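Local coordinates for lumazine protein (Photobacterium kishitanii, PDB 3A35), which serves as an antenna protein of luminous bacteria, shifting luciferase emission to shorter wavelength, and binds riboflavin here in place of its lumazine chromophore, at residues V105-N110 / G175-V180. Residues are numbered along the deposited sequence; the frame is centred on the assembly and turned at random.
Sequences VATVDN and GSDVNV
Ala106 and Val178 exchange two backbone hydrogen bonds, Ala106 N to Val178 O at 3.0 Å and Val178 N to Ala106 O at 2.9 Å. Val108 faces two residues at once, as in a G1 beta bulge: its N donates to Ser176 O and its O accepts from Gly175 N, each bond 2.8 Å long. Gly175 holds the bulge's first position at a phi of 84°, which suits glycine because a CB would press on the preceding carbonyl O. In Thr107 and Asp177, a non-hydrogen-bonded pair, the side chains run side by side, and Thr107 OG1 donates to Asp177 OD1 over 2.8 Å. The hydroxyl comes from the anti side, 30° out of the carboxylate plane. Strands 104-114 and 177-182 are the first and last of the second lumazine-binding domain, and their antiparallel pairing closes its six-stranded barrel. On the face of Thr107 and Asp177, a chi1 of 178° sets Val105 CG1 anti to N and across the Asp177 side chain, 3.7 Å from Asp177 CB. Apolar groups gather on the other face: Ala106 CB rests 3.6 Å from Val180 CG2, while Val108 CG2 approaches Val178 CG1 at 4.1 Å. Ile122 touches Ala106 there, and Ile140 packs on both Val178 and Val180. Asn179 instead reaches the first domain, hydrogen-bonding Thr71 N and Asn45 O.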
ATOM      1  N   VAL A 105     -10.397   1.159  -3.128  1.00 13.83           N
ATOM      2  CA  VAL A 105      -9.886  -0.086  -3.598  1.00 14.09           C
ATOM      3  C   VAL A 105     -10.049  -0.225  -5.092  1.00 14.77           C
ATOM      4  O   VAL A 105     -11.099   0.118  -5.674  1.00 17.02           O
ATOM      5  CB  VAL A 105     -10.574  -1.195  -2.862  1.00 15.34           C
ATOM      6  CG1 VAL A 105     -10.120  -2.528  -3.337  1.00 17.43           C
ATOM      7  CG2 VAL A 105     -10.293  -1.176  -1.403  1.00 16.55           C
ATOM      8  N   ALA A 106      -9.059  -0.778  -5.706  1.00 13.71           N
ATOM      9  CA  ALA A 106      -9.156  -1.239  -7.160  1.00 14.27           C
ATOM     10  C   ALA A 106      -8.692  -2.645  -7.318  1.00 14.85           C
ATOM     11  O   ALA A 106      -8.251  -3.303  -6.337  1.00 15.72           O
ATOM     12  CB  ALA A 106      -8.411  -0.280  -8.084  1.00 14.91           C
ATOM     13  N   THR A 107      -8.704  -3.258  -8.526  1.00 14.88           N
ATOM     14  CA  THR A 107      -8.474  -4.687  -8.622  1.00 15.06           C
ATOM     15  C   THR A 107      -7.551  -4.939  -9.784  1.00 15.05           C
ATOM     16  O   THR A 107      -7.769  -4.387 -10.891  1.00 17.12           O
ATOM     17  CB  THR A 107      -9.824  -5.393  -8.878  1.00 16.00           C
ATOM     18  OG1 THR A 107     -10.655  -5.128  -7.750  1.00 17.96           O
ATOM     19  CG2 THR A 107      -9.674  -6.891  -8.956  1.00 19.13           C
ATOM     20  N   VAL A 108      -6.588  -5.770  -9.607  1.00 14.70           N
ATOM     21  CA  VAL A 108      -5.581  -6.137 -10.658  1.00 15.19           C
ATOM     22  C   VAL A 108      -6.368  -6.873 -11.778  1.00 16.37           C
ATOM     23  O   VAL A 108      -6.984  -7.920 -11.553  1.00 18.77           O
ATOM     24  CB  VAL A 108      -4.513  -6.974 -10.093  1.00 15.58           C
ATOM     25  CG1 VAL A 108      -3.575  -7.520 -11.170  1.00 18.81           C
ATOM     26  CG2 VAL A 108      -3.718  -6.174  -9.048  1.00 18.07           C
ATOM     27  N   ASP A 109      -6.233  -6.346 -12.996  1.00 17.40           N
ATOM     28  CA  ASP A 109      -6.861  -6.962 -14.193  1.00 19.76           C
ATOM     29  C   ASP A 109      -5.884  -8.015 -14.748  1.00 18.55           C
ATOM     30  O   ASP A 109      -6.316  -9.038 -15.358  1.00 23.26           O
ATOM     31  CB  ASP A 109      -7.082  -5.900 -15.265  1.00 19.55           C
ATOM     32  CG  ASP A 109      -7.491  -6.510 -16.652  1.00 26.53           C
ATOM     33  OD1 ASP A 109      -8.693  -6.801 -16.798  1.00 31.29           O
ATOM     34  OD2 ASP A 109      -6.633  -6.749 -17.548  1.00 31.80           O
ATOM     35  N   ASN A 110      -4.578  -7.789 -14.732  1.00 19.15           N
ATOM     36  CA  ASN A 110      -3.588  -8.586 -15.410  1.00 21.43           C
ATOM     37  C   ASN A 110      -2.195  -8.210 -14.859  1.00 21.60           C
ATOM     38  O   ASN A 110      -1.944  -6.992 -14.461  1.00 20.38           O
ATOM     39  CB  ASN A 110      -3.689  -8.250 -16.941  1.00 24.11           C
ATOM     40  CG  ASN A 110      -2.690  -8.959 -17.787  1.00 31.86           C
ATOM     41  OD1 ASN A 110      -2.167  -8.419 -18.816  1.00 41.20           O
ATOM     42  ND2 ASN A 110      -2.431 -10.225 -17.413  1.00 35.77           N
ATOM     43  N   GLY A 175      -7.317 -10.319 -10.123  1.00 19.91           N
ATOM     44  CA  GLY A 175      -8.258 -10.317  -9.049  1.00 18.62           C
ATOM     45  C   GLY A 175      -7.789  -9.822  -7.674  1.00 18.68           C
ATOM     46  O   GLY A 175      -8.618  -9.701  -6.779  1.00 18.09           O
ATOM     47  N   SER A 176      -6.480  -9.577  -7.551  1.00 16.54           N
ATOM     48  CA  SER A 176      -5.968  -8.981  -6.288  1.00 14.94           C
ATOM     49  C   SER A 176      -6.538  -7.593  -6.122  1.00 15.74           C
ATOM     50  O   SER A 176      -6.441  -6.755  -7.003  1.00 18.51           O
ATOM     51  CB  SER A 176      -4.485  -8.921  -6.336  1.00 15.91           C
ATOM     52  OG  SER A 176      -3.919 -10.218  -6.263  1.00 18.44           O
ATOM     53  N   ASP A 177      -7.089  -7.300  -4.963  1.00 14.67           N
ATOM     54  CA  ASP A 177      -7.454  -5.944  -4.555  1.00 14.50           C
ATOM     55  C   ASP A 177      -6.262  -5.201  -4.023  1.00 14.30           C
ATOM     56  O   ASP A 177      -5.366  -5.731  -3.393  1.00 13.91           O
ATOM     57  CB  ASP A 177      -8.554  -5.918  -3.535  1.00 16.02           C
ATOM     58  CG  ASP A 177      -9.943  -6.312  -4.114  1.00 19.44           C
ATOM     59  OD1 ASP A 177     -10.161  -6.391  -5.331  1.00 18.58           O
ATOM     60  OD2 ASP A 177     -10.828  -6.542  -3.285  1.00 26.35           O
ATOM     61  N   VAL A 178      -6.243  -3.885  -4.347  1.00 12.75           N
ATOM     62  CA  VAL A 178      -5.117  -2.955  -3.954  1.00 11.51           C
ATOM     63  C   VAL A 178      -5.700  -1.650  -3.466  1.00 12.93           C
ATOM     64  O   VAL A 178      -6.776  -1.228  -3.853  1.00 12.42           O
ATOM     65  CB  VAL A 178      -4.183  -2.722  -5.139  1.00 12.33           C
ATOM     66  CG1 VAL A 178      -3.517  -3.950  -5.643  1.00 15.13           C
ATOM     67  CG2 VAL A 178      -4.900  -2.003  -6.301  1.00 13.75           C
ATOM     68  N   ASN A 179      -4.915  -1.003  -2.594  1.00 10.71           N
ATOM     69  CA  ASN A 179      -5.232   0.385  -2.132  1.00 10.09           C
ATOM     70  C   ASN A 179      -4.670   1.369  -3.122  1.00 10.54           C
ATOM     71  O   ASN A 179      -3.465   1.345  -3.425  1.00 12.33           O
ATOM     72  CB  ASN A 179      -4.534   0.669  -0.791  1.00 11.02           C
ATOM     73  CG  ASN A 179      -5.091  -0.185   0.355  1.00 10.27           C
ATOM     74  OD1 ASN A 179      -6.284  -0.617   0.324  1.00 11.62           O
ATOM     75  ND2 ASN A 179      -4.332  -0.340   1.421  1.00 11.05           N
ATOM     76  N   VAL A 180      -5.548   2.265  -3.613  1.00 12.19           N
ATOM     77  CA  VAL A 180      -5.052   3.330  -4.580  1.00 11.89           C
ATOM     78  C   VAL A 180      -5.079   4.679  -3.928  1.00 11.24           C
ATOM     79  O   VAL A 180      -6.086   5.062  -3.237  1.00 13.22           O
ATOM     80  CB  VAL A 180      -6.012   3.285  -5.822  1.00 12.31           C
ATOM     81  CG1 VAL A 180      -5.614   4.441  -6.813  1.00 14.83           C
ATOM     82  CG2 VAL A 180      -6.099   1.932  -6.454  1.00 14.41           C
TER